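Local coordinates for D-ribulose-5-phosphate 3-epimerase, putative (Plasmodium falciparum, PDB 1TQX), which probably catalyses the metal-dependent interconversion of D-ribulose 5-phosphate and D-xylulose 5-phosphate within a TIM barrel, at residues I7-V12 with I197-T202; W34-V39 with N175-G180; F66-L71 with S86-F91; L82-N87 with R111-W116; C117-K122 with N140-M145. All coordinates share one frame; numbering follows the deposited sequence.

Contact 1. Residues I7-V12 with I197-T202; sequences IIAPSV and IIVAGT. With SO4 (sulfate ion), chain C.
I7 and I8 pair with I197 and I198 where strands 7-10 and 197-200 run parallel, their axes 4.7 Å apart and 20° from alignment. I198 N donates to I7 O at 2.8 Å, A9 N to I198 O, and S11 N to A200 O at 2.9 Å; the A200 N to A9 O bond between them is long and weak. The side chains alternate. I7 and I197 lie side by side inside the barrel, I7 CD1 4.1 Å from I197 CG1, and both rest on W34. I8 and I198 point the other way, toward helix 210-223, and I8 CD1 meets I198 CB at 4.0 Å. Branched aliphatic chains suit both faces, since both are buried. Farther along, S11 CB touches V199 CG1 at 3.8 Å. G201 occupies the N-cap of helix 202-205 and leaves room where a CB would run into sulfate O1. T202 OG1 donates to sulfate O4 at 3.0 Å, while the backbone N atoms of G201 and T202 make weak bonds to the ion, which G153 N also holds. The sulfate probably comes from the crystallisation liquor; since G201 and T202 are predicted substrate-binding residues, its cluster of donors is consistent with a phosphate pocket.

Contact 2. Residues W34-V39 with N175-G180; sequences WIHLDV and NIQVDG. With ZN (zinc ion), chain D.
H36 and D179 each hold CG anti to the backbone N, with chi1 of -165° and 179°, and these extended side chains reach into the barrel from strands whose axes are 11.5 Å apart at their closest. They meet at the zinc ion, bound by H36 NE2 at 2.2 Å and by D179 OD1 at 2.3 Å. Between these ligands, H36 NE2 and D179 OD1 are 3.4 Å apart, with the imidazole and carboxylate planes nearly perpendicular, at 88°. D38 turns its carboxylate in from the strand of H36 and gives OD1 to zinc at 2.1 Å; H70 completes the four protein ligands. One layer deeper, the straight chain of Q177 brings NE2 to 3.7 Å from H36 ND1 without bonding to it. That amide lies across the imidazole almost at right angles, and the same NE2 sits 3.9 Å from W34 CZ3, the indole packing beside the amide. D68 OD2 accepts from both H36 ND1 and Q177 NE2; with the zinc bond at NE2 this fixes the imidazole's rotation. The shared metal holds D38 OD1 and D179 OD1, of the two predicted acid-base residues, 4.3 Å apart in the centre of the barrel.

Contact 3. Residues F66-L71 with S86-F91; sequences FFDVHL and SNQLTF. With ZN (zinc ion), chain D.
Two neighbouring parallel strands of the TIM barrel, 66-72 and 88-92, join here, F67-L71 in register with N87-F91. F67 O accepts from both N87 N and Q88 N, each at 3.0 Å, and the ladder continues as far as L71 N and T90 O. On the inner face, Q88 NE2 donates to D68 OD1 at 2.9 Å, arriving from above the carboxylate plane, glutamine being long enough to span the strands. A water held between D68 OD1 and T90 OG1 adds a second grip, while D68 OD2 serves H36 and Q177. H70 holds CG anti to the backbone N (chi1 -179°), which carries its ring inward to bind zinc through ND1 at 2.3 Å, with NE2 tied to H92. N87 CB stands 3.3 Å above the centroid of the F66 ring, a CH-pi contact. Outward, L89 CD2 packs on V69 CB at 3.9 Å. Strand 34-40 flanks this pair on one edge and strand 116-121 on the other, while helix 100-111 covers L89 and F91.

Contact 4. Residues L82-N87 with R111-W116; sequences LLKTSN and RDNNLW
L115 and W116 make the tight half of this contact against S86 and N87. W116 N donates to N87 O at 2.9 Å in a nearly straight bond, 167° at the hydrogen and in the carbonyl plane. Beside it L115 directs CD2 over S86 O and CD1 against L89, buried packing that an aliphatic side chain suits. The other half is loose and wet. K84 CG comes no nearer than 4.5 Å to N113 OD1, and the two backbones are joined by a water donating to K84 O and N113 O, 2.8 Å from each. Two type I turns, L83 to S86 and R111 to N114, shape this outer side. N114, the last residue of the second turn, has positive phi (58°), a conformation asparagine tolerates well. K84 and N113 suit this wet side, their polar ends bonded to P81 O and E109 O. Each segment leads into a barrel strand, 88-92 or 116-121, placing the pair among the N-terminal loops of a TIM barrel, away from its active site.

Contact 5. Residues C117-K122 with N140-M145; sequences CGISIK and NTVLVM
S120 and L143 meet on the inner face of the parallel pair 116-121 and 141-145. With chi1 at -176°, S120 swings OG away from its own amide and over the neighbouring strand, where it donates to L143 O at 2.9 Å. I121 N reaches the same oxygen at 3.3 Å from the opposite face of the carbonyl plane, so this acceptor is gripped twice; a small hydroxyl side chain suits such a reach. L143 extends CD2 to 3.5 Å from S120 OG and places its methyls beside H70 and D179, giving the metal site an apolar wall. M145 holds CG anti to its carbonyl carbon (chi1 -71°), 3.7 Å from S120 OG; bends at chi2 and chi3 then turn the thioether end away from strand 116-121. On the outer face I119 CG2 packs beside V142 CG2 at 4.2 Å, the two side chains pointing alike. G118 CA makes a CA-H...O contact with T141 O at 3.1 Å. Backbone bonds from I119 N to T141 O and L143 N to I119 O tie the strands, and a water links I121 O to M145 O. Together with helix 131-134 these strands form a beta-alpha-beta crossover, the repeating unit of the TIM barrel.

Contacts 1, 3 and 5 each tie neighbouring strands of the barrel through parallel backbone ladders and are buried, whereas contact 2 spans the interior between strands that are not neighbours and depends on metal coordination instead. Contacts 2 and 3 share the zinc ion and the D68 network; contact 5 adds an apolar side to that site, and contact 1 carries the anion pocket. Contact 4 is the partly exposed one, about 15 Å between its centre and that of the chain, with a water bridge. It shares S86 and N87 with contact 3, and its W116 leads directly into contact 5. Metal-binding and most polar groups face inward among some aliphatic side chains; the outer face is mainly apolar.

Contact 1. Residues I7-V12 with I197-T202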
# COMPACT_ATOMS: atom_id res chain seq x y z
N ILE A 7 1.00 11.22 -2.19
CA ILE A 7 0.45 10.68 -0.95
C ILE A 7 1.45 9.92 -0.09
O ILE A 7 2.16 9.04 -0.57
CB ILE A 7 -0.73 9.73 -1.26
CG1 ILE A 7 -1.83 10.50 -2.00
CG2 ILE A 7 -1.27 9.11 0.03
CD1 ILE A 7 -2.85 9.62 -2.69
N ILE A 8 1.51 10.27 1.19
CA ILE A 8 2.40 9.59 2.11
C ILE A 8 1.53 8.70 2.99
O ILE A 8 0.57 9.18 3.61
CB ILE A 8 3.18 10.60 3.00
CG1 ILE A 8 3.94 11.58 2.11
CG2 ILE A 8 4.15 9.85 3.91
CD1 ILE A 8 4.87 10.93 1.12
N ALA A 9 1.84 7.41 3.03
CA ALA A 9 1.07 6.46 3.82
C ALA A 9 1.94 5.67 4.79
O ALA A 9 2.47 4.62 4.45
CB ALA A 9 0.32 5.51 2.89
N PRO A 10 2.09 6.17 6.03
CA PRO A 10 2.91 5.50 7.05
C PRO A 10 2.39 4.09 7.32
O PRO A 10 1.18 3.88 7.46
CB PRO A 10 2.75 6.41 8.28
CG PRO A 10 2.49 7.78 7.66
CD PRO A 10 1.53 7.44 6.54
N SER A 11 3.30 3.12 7.39
CA SER A 11 2.92 1.74 7.64
C SER A 11 2.96 1.45 9.14
O SER A 11 4.04 1.40 9.72
CB SER A 11 3.87 0.79 6.89
OG SER A 11 3.46 -0.55 7.05
N VAL A 12 1.79 1.25 9.74
CA VAL A 12 1.68 1.01 11.18
C VAL A 12 2.37 -0.24 11.71
O VAL A 12 2.55 -0.39 12.92
CB VAL A 12 0.19 0.96 11.64
CG1 VAL A 12 -0.49 2.28 11.34
CG2 VAL A 12 -0.54 -0.19 10.95
N ILE A 197 2.50 7.35 -4.52
CA ILE A 197 2.05 6.99 -3.18
C ILE A 197 3.21 6.28 -2.50
O ILE A 197 3.73 5.29 -3.02
CB ILE A 197 0.82 6.07 -3.22
CG1 ILE A 197 -0.30 6.75 -4.02
CG2 ILE A 197 0.34 5.79 -1.79
CD1 ILE A 197 -1.59 5.96 -4.06
N ILE A 198 3.61 6.78 -1.34
CA ILE A 198 4.75 6.22 -0.63
C ILE A 198 4.42 5.56 0.69
O ILE A 198 3.94 6.22 1.62
CB ILE A 198 5.79 7.33 -0.35
CG1 ILE A 198 6.11 8.08 -1.65
CG2 ILE A 198 7.04 6.72 0.29
CD1 ILE A 198 6.68 7.22 -2.76
N VAL A 199 4.69 4.26 0.80
CA VAL A 199 4.45 3.56 2.05
C VAL A 199 5.79 3.49 2.77
O VAL A 199 6.76 2.95 2.24
CB VAL A 199 3.93 2.12 1.81
CG1 VAL A 199 3.88 1.36 3.13
CG2 VAL A 199 2.55 2.16 1.17
N ALA A 200 5.85 4.03 3.98
CA ALA A 200 7.09 4.03 4.74
C ALA A 200 6.81 3.63 6.18
O ALA A 200 5.90 4.15 6.81
CB ALA A 200 7.73 5.42 4.70
N GLY A 201 7.60 2.69 6.69
CA GLY A 201 7.41 2.25 8.06
C GLY A 201 8.51 2.75 8.98
O GLY A 201 8.36 3.76 9.66
N THR A 202 9.62 2.02 8.98
CA THR A 202 10.76 2.35 9.82
C THR A 202 11.23 3.80 9.72
O THR A 202 11.45 4.46 10.74
CB THR A 202 11.96 1.44 9.48
OG1 THR A 202 11.56 0.07 9.58
CG2 THR A 202 13.10 1.70 10.45
S SO4 C . 9.73 -0.57 5.84
O1 SO4 C . 8.59 0.34 5.59
O2 SO4 C . 9.55 -1.81 5.06
O3 SO4 C . 10.98 0.07 5.42
O4 SO4 C . 9.79 -0.89 7.29

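Contact 2. Residues W34-V39 with N175-G180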
# COMPACT_ATOMS: atom_id res chain seq x y z
N TRP A 34 -2.83 9.09 4.20
CA TRP A 34 -3.28 7.70 4.32
C TRP A 34 -2.59 7.01 5.50
O TRP A 34 -1.54 7.45 5.96
CB TRP A 34 -2.90 6.91 3.06
CG TRP A 34 -3.66 7.22 1.80
CD1 TRP A 34 -4.39 8.34 1.51
CD2 TRP A 34 -3.73 6.39 0.63
NE1 TRP A 34 -4.90 8.25 0.23
CE2 TRP A 34 -4.51 7.07 -0.33
CE3 TRP A 34 -3.19 5.14 0.30
CZ2 TRP A 34 -4.77 6.53 -1.59
CZ3 TRP A 34 -3.45 4.60 -0.96
CH2 TRP A 34 -4.24 5.31 -1.89
N ILE A 35 -3.20 5.92 5.97
CA ILE A 35 -2.60 5.11 7.02
C ILE A 35 -2.57 3.73 6.36
O ILE A 35 -3.60 3.22 5.93
CB ILE A 35 -3.42 5.11 8.35
CG1 ILE A 35 -2.60 4.43 9.45
CG2 ILE A 35 -4.77 4.42 8.19
CD1 ILE A 35 -1.31 5.15 9.79
N HIS A 36 -1.37 3.16 6.24
CA HIS A 36 -1.20 1.86 5.59
C HIS A 36 -1.28 0.72 6.58
O HIS A 36 -0.43 0.59 7.48
CB HIS A 36 0.15 1.84 4.87
CG HIS A 36 0.29 0.72 3.88
ND1 HIS A 36 -0.35 0.72 2.66
CD2 HIS A 36 1.00 -0.44 3.94
CE1 HIS A 36 -0.05 -0.38 2.01
NE2 HIS A 36 0.77 -1.10 2.76
N LEU A 37 -2.28 -0.14 6.41
CA LEU A 37 -2.53 -1.26 7.31
C LEU A 37 -2.20 -2.62 6.70
O LEU A 37 -2.96 -3.13 5.87
CB LEU A 37 -4.00 -1.21 7.75
CG LEU A 37 -4.43 0.15 8.30
CD1 LEU A 37 -5.95 0.33 8.24
CD2 LEU A 37 -3.93 0.27 9.73
N ASP A 38 -1.09 -3.21 7.13
CA ASP A 38 -0.66 -4.51 6.63
C ASP A 38 -1.29 -5.70 7.36
O ASP A 38 -1.05 -5.90 8.54
CB ASP A 38 0.87 -4.65 6.73
CG ASP A 38 1.59 -3.77 5.73
OD1 ASP A 38 1.18 -3.75 4.56
OD2 ASP A 38 2.59 -3.13 6.10
N VAL A 39 -2.09 -6.47 6.63
CA VAL A 39 -2.76 -7.65 7.17
C VAL A 39 -2.03 -8.90 6.65
O VAL A 39 -1.95 -9.11 5.44
CB VAL A 39 -4.23 -7.70 6.72
CG1 VAL A 39 -4.95 -8.91 7.33
CG2 VAL A 39 -4.94 -6.40 7.13
N ASN A 175 -2.57 5.15 -9.92
CA ASN A 175 -1.83 5.42 -8.69
C ASN A 175 -0.79 4.30 -8.58
O ASN A 175 -1.13 3.12 -8.67
CB ASN A 175 -2.76 5.37 -7.47
CG ASN A 175 -3.65 6.60 -7.35
OD1 ASN A 175 -3.17 7.71 -7.11
ND2 ASN A 175 -4.96 6.41 -7.53
N ILE A 176 0.47 4.68 -8.40
CA ILE A 176 1.54 3.70 -8.27
C ILE A 176 2.13 3.85 -6.88
O ILE A 176 2.64 4.90 -6.50
CB ILE A 176 2.63 3.90 -9.34
CG1 ILE A 176 2.01 3.71 -10.74
CG2 ILE A 176 3.75 2.89 -9.14
CD1 ILE A 176 2.94 4.08 -11.89
N GLN A 177 2.02 2.78 -6.11
CA GLN A 177 2.47 2.75 -4.72
C GLN A 177 3.71 1.86 -4.57
O GLN A 177 3.81 0.81 -5.19
CB GLN A 177 1.30 2.22 -3.87
CG GLN A 177 1.50 2.23 -2.37
CD GLN A 177 0.25 1.81 -1.63
OE1 GLN A 177 -0.38 0.81 -1.99
NE2 GLN A 177 -0.12 2.56 -0.59
N VAL A 178 4.66 2.31 -3.75
CA VAL A 178 5.88 1.54 -3.51
C VAL A 178 5.89 1.21 -2.04
O VAL A 178 5.49 2.03 -1.21
CB VAL A 178 7.16 2.31 -3.93
CG1 VAL A 178 7.23 2.36 -5.45
CG2 VAL A 178 7.15 3.71 -3.35
N ASP A 179 6.38 0.03 -1.70
CA ASP A 179 6.33 -0.43 -0.32
C ASP A 179 7.50 -1.35 0.01
O ASP A 179 7.65 -2.41 -0.59
CB ASP A 179 4.98 -1.13 -0.16
CG ASP A 179 4.74 -1.70 1.23
OD1 ASP A 179 3.63 -2.25 1.39
OD2 ASP A 179 5.60 -1.60 2.12
N GLY A 180 8.34 -0.94 0.96
CA GLY A 180 9.49 -1.74 1.34
C GLY A 180 10.80 -0.98 1.27
O GLY A 180 11.36 -0.79 0.19
ZN ZN D . 1.95 -3.00 2.72

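Contact 3. Residues F66-L71 with S86-F91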
# COMPACT_ATOMS: atom_id res chain seq x y z
N PHE A 66 -7.32 8.30 5.45
CA PHE A 66 -7.73 7.25 4.50
C PHE A 66 -7.20 5.87 4.93
O PHE A 66 -6.00 5.71 5.14
CB PHE A 66 -7.17 7.65 3.14
CG PHE A 66 -7.60 6.79 1.98
CD1 PHE A 66 -8.58 7.24 1.09
CD2 PHE A 66 -6.93 5.60 1.69
CE1 PHE A 66 -8.87 6.53 -0.08
CE2 PHE A 66 -7.22 4.88 0.52
CZ PHE A 66 -8.19 5.35 -0.36
N PHE A 67 -8.10 4.89 5.03
CA PHE A 67 -7.71 3.54 5.43
C PHE A 67 -7.26 2.71 4.23
O PHE A 67 -8.08 2.27 3.42
CB PHE A 67 -8.88 2.85 6.15
CG PHE A 67 -8.92 3.11 7.64
CD1 PHE A 67 -8.74 4.40 8.15
CD2 PHE A 67 -9.16 2.07 8.54
CE1 PHE A 67 -8.81 4.64 9.54
CE2 PHE A 67 -9.23 2.30 9.92
CZ PHE A 67 -9.05 3.58 10.41
N ASP A 68 -5.95 2.50 4.13
CA ASP A 68 -5.37 1.74 3.03
C ASP A 68 -4.92 0.36 3.55
O ASP A 68 -3.88 0.23 4.20
CB ASP A 68 -4.21 2.55 2.46
CG ASP A 68 -3.44 1.83 1.39
OD1 ASP A 68 -4.06 1.13 0.55
OD2 ASP A 68 -2.20 1.98 1.38
N VAL A 69 -5.72 -0.66 3.24
CA VAL A 69 -5.46 -2.02 3.71
C VAL A 69 -4.75 -2.90 2.69
O VAL A 69 -5.28 -3.15 1.60
CB VAL A 69 -6.77 -2.72 4.15
CG1 VAL A 69 -6.45 -4.04 4.84
CG2 VAL A 69 -7.57 -1.81 5.09
N HIS A 70 -3.57 -3.38 3.05
CA HIS A 70 -2.79 -4.25 2.18
C HIS A 70 -3.01 -5.68 2.67
O HIS A 70 -2.50 -6.08 3.72
CB HIS A 70 -1.30 -3.89 2.27
CG HIS A 70 -0.41 -4.73 1.40
ND1 HIS A 70 0.96 -4.57 1.37
CD2 HIS A 70 -0.70 -5.73 0.53
CE1 HIS A 70 1.48 -5.45 0.53
NE2 HIS A 70 0.50 -6.16 0.01
N LEU A 71 -3.77 -6.45 1.90
CA LEU A 71 -4.09 -7.83 2.25
C LEU A 71 -3.05 -8.84 1.78
O LEU A 71 -3.12 -9.34 0.66
CB LEU A 71 -5.46 -8.20 1.68
CG LEU A 71 -6.63 -7.34 2.18
CD1 LEU A 71 -7.86 -7.55 1.29
CD2 LEU A 71 -6.93 -7.68 3.63
N SER A 86 -13.33 0.65 5.60
CA SER A 86 -12.02 1.09 5.14
C SER A 86 -12.17 1.86 3.83
O SER A 86 -13.30 2.09 3.37
CB SER A 86 -11.08 -0.11 4.96
OG SER A 86 -10.66 -0.61 6.22
N ASN A 87 -11.06 2.27 3.21
CA ASN A 87 -11.12 3.05 1.97
C ASN A 87 -10.60 2.34 0.73
O ASN A 87 -11.16 2.48 -0.36
CB ASN A 87 -10.40 4.38 2.17
CG ASN A 87 -11.17 5.32 3.06
OD1 ASN A 87 -12.21 5.86 2.67
ND2 ASN A 87 -10.68 5.52 4.27
N GLN A 88 -9.51 1.60 0.88
CA GLN A 88 -8.97 0.83 -0.24
C GLN A 88 -8.53 -0.53 0.25
O GLN A 88 -7.94 -0.65 1.33
CB GLN A 88 -7.78 1.52 -0.90
CG GLN A 88 -7.10 0.63 -1.95
CD GLN A 88 -6.07 1.36 -2.80
OE1 GLN A 88 -6.34 1.71 -3.94
NE2 GLN A 88 -4.90 1.60 -2.23
N LEU A 89 -8.83 -1.55 -0.54
CA LEU A 89 -8.42 -2.91 -0.23
C LEU A 89 -7.49 -3.34 -1.36
O LEU A 89 -7.87 -3.30 -2.53
CB LEU A 89 -9.63 -3.85 -0.16
CG LEU A 89 -10.70 -3.57 0.89
CD1 LEU A 89 -11.71 -4.73 0.89
CD2 LEU A 89 -10.08 -3.40 2.28
N THR A 90 -6.28 -3.72 -1.00
CA THR A 90 -5.29 -4.15 -1.98
C THR A 90 -4.98 -5.63 -1.78
O THR A 90 -4.54 -6.04 -0.71
CB THR A 90 -3.97 -3.34 -1.83
OG1 THR A 90 -4.24 -1.96 -2.11
CG2 THR A 90 -2.90 -3.85 -2.79
N PHE A 91 -5.24 -6.44 -2.80
CA PHE A 91 -4.96 -7.87 -2.69
C PHE A 91 -3.80 -8.24 -3.60
O PHE A 91 -3.41 -7.45 -4.47
CB PHE A 91 -6.21 -8.70 -3.05
CG PHE A 91 -6.66 -8.55 -4.48
CD1 PHE A 91 -6.15 -9.39 -5.47
CD2 PHE A 91 -7.62 -7.61 -4.83
CE1 PHE A 91 -6.58 -9.28 -6.80
CE2 PHE A 91 -8.06 -7.49 -6.16
CZ PHE A 91 -7.54 -8.33 -7.14
ZN ZN D . 1.95 -3.00 2.72
O HOH W 1 -2.34 -0.60 -0.80

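Contact 4. Residues L82-N87 with R111-W116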
# COMPACT_ATOMS: atom_id res chain seq x y z
N LEU A 82 -15.71 -7.81 5.66
CA LEU A 82 -15.25 -7.49 7.00
C LEU A 82 -14.57 -6.12 7.11
O LEU A 82 -14.23 -5.68 8.21
CB LEU A 82 -14.27 -8.57 7.48
CG LEU A 82 -14.73 -10.03 7.37
CD1 LEU A 82 -13.58 -10.96 7.75
CD2 LEU A 82 -15.92 -10.26 8.27
N LEU A 83 -14.38 -5.45 5.98
CA LEU A 83 -13.69 -4.16 6.00
C LEU A 83 -14.43 -3.07 5.23
O LEU A 83 -13.82 -2.23 4.55
CB LEU A 83 -12.27 -4.34 5.43
CG LEU A 83 -11.34 -5.26 6.22
CD1 LEU A 83 -10.17 -5.71 5.35
CD2 LEU A 83 -10.84 -4.53 7.48
N LYS A 84 -15.75 -3.07 5.35
CA LYS A 84 -16.58 -2.09 4.65
C LYS A 84 -16.30 -0.64 5.04
O LYS A 84 -16.55 0.26 4.24
CB LYS A 84 -18.07 -2.37 4.90
CG LYS A 84 -18.59 -3.71 4.37
CD LYS A 84 -20.12 -3.77 4.55
CE LYS A 84 -20.69 -5.13 4.21
NZ LYS A 84 -20.40 -6.16 5.25
N THR A 85 -15.79 -0.41 6.25
CA THR A 85 -15.52 0.96 6.67
C THR A 85 -14.15 1.49 6.24
O THR A 85 -13.84 2.65 6.50
CB THR A 85 -15.67 1.14 8.20
OG1 THR A 85 -14.71 0.32 8.88
CG2 THR A 85 -17.09 0.77 8.66
N SER A 86 -13.33 0.65 5.60
CA SER A 86 -12.02 1.09 5.14
C SER A 86 -12.17 1.86 3.83
O SER A 86 -13.30 2.09 3.37
CB SER A 86 -11.08 -0.11 4.96
OG SER A 86 -10.66 -0.61 6.22
N ASN A 87 -11.06 2.27 3.21
CA ASN A 87 -11.12 3.05 1.97
C ASN A 87 -10.60 2.34 0.73
O ASN A 87 -11.16 2.48 -0.36
CB ASN A 87 -10.40 4.38 2.17
CG ASN A 87 -11.17 5.32 3.06
OD1 ASN A 87 -12.21 5.86 2.67
ND2 ASN A 87 -10.68 5.52 4.27
N ARG A 111 -14.99 -2.81 -5.94
CA ARG A 111 -15.53 -1.54 -6.43
C ARG A 111 -17.04 -1.46 -6.14
O ARG A 111 -17.56 -0.38 -5.85
CB ARG A 111 -15.28 -1.35 -7.93
CG ARG A 111 -13.80 -1.37 -8.37
CD ARG A 111 -12.91 -0.46 -7.51
NE ARG A 111 -13.24 0.96 -7.60
CZ ARG A 111 -12.92 1.76 -8.62
NH1 ARG A 111 -12.26 1.29 -9.67
NH2 ARG A 111 -13.25 3.04 -8.57
N ASP A 112 -17.74 -2.59 -6.20
CA ASP A 112 -19.18 -2.58 -5.92
C ASP A 112 -19.49 -2.37 -4.44
O ASP A 112 -20.65 -2.26 -4.05
CB ASP A 112 -19.84 -3.88 -6.41
CG ASP A 112 -20.09 -3.88 -7.91
OD1 ASP A 112 -19.97 -2.80 -8.53
OD2 ASP A 112 -20.40 -4.95 -8.46
N ASN A 113 -18.44 -2.33 -3.61
CA ASN A 113 -18.60 -2.07 -2.18
C ASN A 113 -18.21 -0.61 -1.94
O ASN A 113 -18.03 -0.18 -0.80
CB ASN A 113 -17.69 -2.99 -1.34
CG ASN A 113 -18.33 -4.34 -1.04
OD1 ASN A 113 -19.00 -4.50 -0.02
ND2 ASN A 113 -18.13 -5.30 -1.92
N ASN A 114 -18.09 0.14 -3.03
CA ASN A 114 -17.71 1.55 -3.00
C ASN A 114 -16.36 1.75 -2.32
O ASN A 114 -16.18 2.66 -1.51
CB ASN A 114 -18.79 2.38 -2.29
CG ASN A 114 -20.11 2.36 -3.03
OD1 ASN A 114 -20.14 2.52 -4.25
ND2 ASN A 114 -21.20 2.17 -2.30
N LEU A 115 -15.42 0.89 -2.68
CA LEU A 115 -14.07 0.95 -2.14
C LEU A 115 -13.08 1.05 -3.28
O LEU A 115 -13.36 0.61 -4.39
CB LEU A 115 -13.77 -0.33 -1.35
CG LEU A 115 -14.59 -0.63 -0.10
CD1 LEU A 115 -14.42 -2.10 0.30
CD2 LEU A 115 -14.15 0.28 1.02
N TRP A 116 -11.92 1.64 -3.02
CA TRP A 116 -10.88 1.70 -4.04
C TRP A 116 -10.29 0.29 -4.07
O TRP A 116 -10.31 -0.41 -3.06
CB TRP A 116 -9.78 2.69 -3.62
CG TRP A 116 -10.00 4.09 -4.09
CD1 TRP A 116 -11.20 4.71 -4.31
CD2 TRP A 116 -8.99 5.07 -4.35
NE1 TRP A 116 -11.00 6.01 -4.71
CE2 TRP A 116 -9.65 6.26 -4.74
CE3 TRP A 116 -7.59 5.06 -4.30
CZ2 TRP A 116 -8.95 7.43 -5.07
CZ3 TRP A 116 -6.89 6.22 -4.63
CH2 TRP A 116 -7.58 7.39 -5.01
O HOH W 2 -17.80 -0.53 1.92

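Contact 5. Residues C117-K122 with N140-M145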
# COMPACT_ATOMS: atom_id res chain seq x y z
N CYS A 117 -9.79 -0.13 -5.23
CA CYS A 117 -9.20 -1.46 -5.33
C CYS A 117 -7.74 -1.39 -5.76
O CYS A 117 -7.40 -0.73 -6.75
CB CYS A 117 -9.97 -2.34 -6.33
SG CYS A 117 -9.19 -3.97 -6.61
N GLY A 118 -6.89 -2.05 -5.00
CA GLY A 118 -5.49 -2.07 -5.33
C GLY A 118 -5.07 -3.51 -5.59
O GLY A 118 -5.71 -4.44 -5.11
N ILE A 119 -4.01 -3.69 -6.37
CA ILE A 119 -3.50 -5.02 -6.63
C ILE A 119 -1.99 -4.93 -6.46
O ILE A 119 -1.36 -3.98 -6.92
CB ILE A 119 -3.87 -5.54 -8.05
CG1 ILE A 119 -3.55 -7.03 -8.15
CG2 ILE A 119 -3.11 -4.76 -9.12
CD1 ILE A 119 -4.09 -7.70 -9.41
N SER A 120 -1.41 -5.91 -5.77
CA SER A 120 0.02 -5.90 -5.53
C SER A 120 0.75 -7.08 -6.17
O SER A 120 0.18 -8.15 -6.38
CB SER A 120 0.28 -5.90 -4.02
OG SER A 120 1.67 -5.81 -3.73
N ILE A 121 2.02 -6.84 -6.49
CA ILE A 121 2.89 -7.86 -7.07
C ILE A 121 4.20 -7.90 -6.29
O ILE A 121 4.76 -6.86 -5.93
CB ILE A 121 3.23 -7.57 -8.57
CG1 ILE A 121 3.64 -6.11 -8.75
CG2 ILE A 121 2.06 -7.96 -9.45
CD1 ILE A 121 4.09 -5.77 -10.16
N LYS A 122 4.68 -9.11 -6.02
CA LYS A 122 5.93 -9.30 -5.29
C LYS A 122 7.13 -9.09 -6.22
O LYS A 122 6.98 -9.08 -7.44
CB LYS A 122 5.94 -10.70 -4.66
CG LYS A 122 4.80 -10.91 -3.66
CD LYS A 122 4.98 -12.14 -2.77
CE LYS A 122 4.81 -13.44 -3.53
NZ LYS A 122 5.00 -14.63 -2.65
N ASN A 140 -7.52 1.01 -8.94
CA ASN A 140 -7.17 2.37 -8.57
C ASN A 140 -5.67 2.51 -8.27
O ASN A 140 -5.08 3.56 -8.52
CB ASN A 140 -7.94 2.79 -7.32
CG ASN A 140 -9.44 2.87 -7.54
OD1 ASN A 140 -9.95 3.85 -8.08
ND2 ASN A 140 -10.14 1.82 -7.14
N THR A 141 -5.08 1.44 -7.75
CA THR A 141 -3.67 1.47 -7.36
C THR A 141 -2.95 0.14 -7.58
O THR A 141 -3.53 -0.93 -7.37
CB THR A 141 -3.53 1.77 -5.84
OG1 THR A 141 -4.28 2.94 -5.50
CG2 THR A 141 -2.06 1.96 -5.47
N VAL A 142 -1.69 0.22 -7.99
CA VAL A 142 -0.86 -0.96 -8.15
C VAL A 142 0.24 -0.77 -7.10
O VAL A 142 0.92 0.25 -7.10
CB VAL A 142 -0.21 -1.07 -9.54
CG1 VAL A 142 0.80 -2.22 -9.54
CG2 VAL A 142 -1.27 -1.34 -10.59
N LEU A 143 0.37 -1.74 -6.21
CA LEU A 143 1.38 -1.67 -5.15
C LEU A 143 2.58 -2.52 -5.57
O LEU A 143 2.52 -3.75 -5.55
CB LEU A 143 0.78 -2.20 -3.83
CG LEU A 143 1.52 -1.99 -2.50
CD1 LEU A 143 0.63 -2.50 -1.37
CD2 LEU A 143 2.85 -2.72 -2.50
N VAL A 144 3.66 -1.85 -5.96
CA VAL A 144 4.89 -2.51 -6.37
C VAL A 144 5.74 -2.75 -5.13
O VAL A 144 6.28 -1.81 -4.55
CB VAL A 144 5.69 -1.63 -7.38
CG1 VAL A 144 7.03 -2.29 -7.70
CG2 VAL A 144 4.89 -1.42 -8.65
N MET A 145 5.85 -4.01 -4.70
CA MET A 145 6.66 -4.33 -3.53
C MET A 145 8.12 -4.07 -3.91
O MET A 145 8.59 -4.55 -4.94
CB MET A 145 6.51 -5.80 -3.13
CG MET A 145 5.17 -6.18 -2.52
SD MET A 145 4.75 -5.23 -1.04
CE MET A 145 6.09 -5.63 0.06
O HOH W 3 7.32 -5.78 -7.16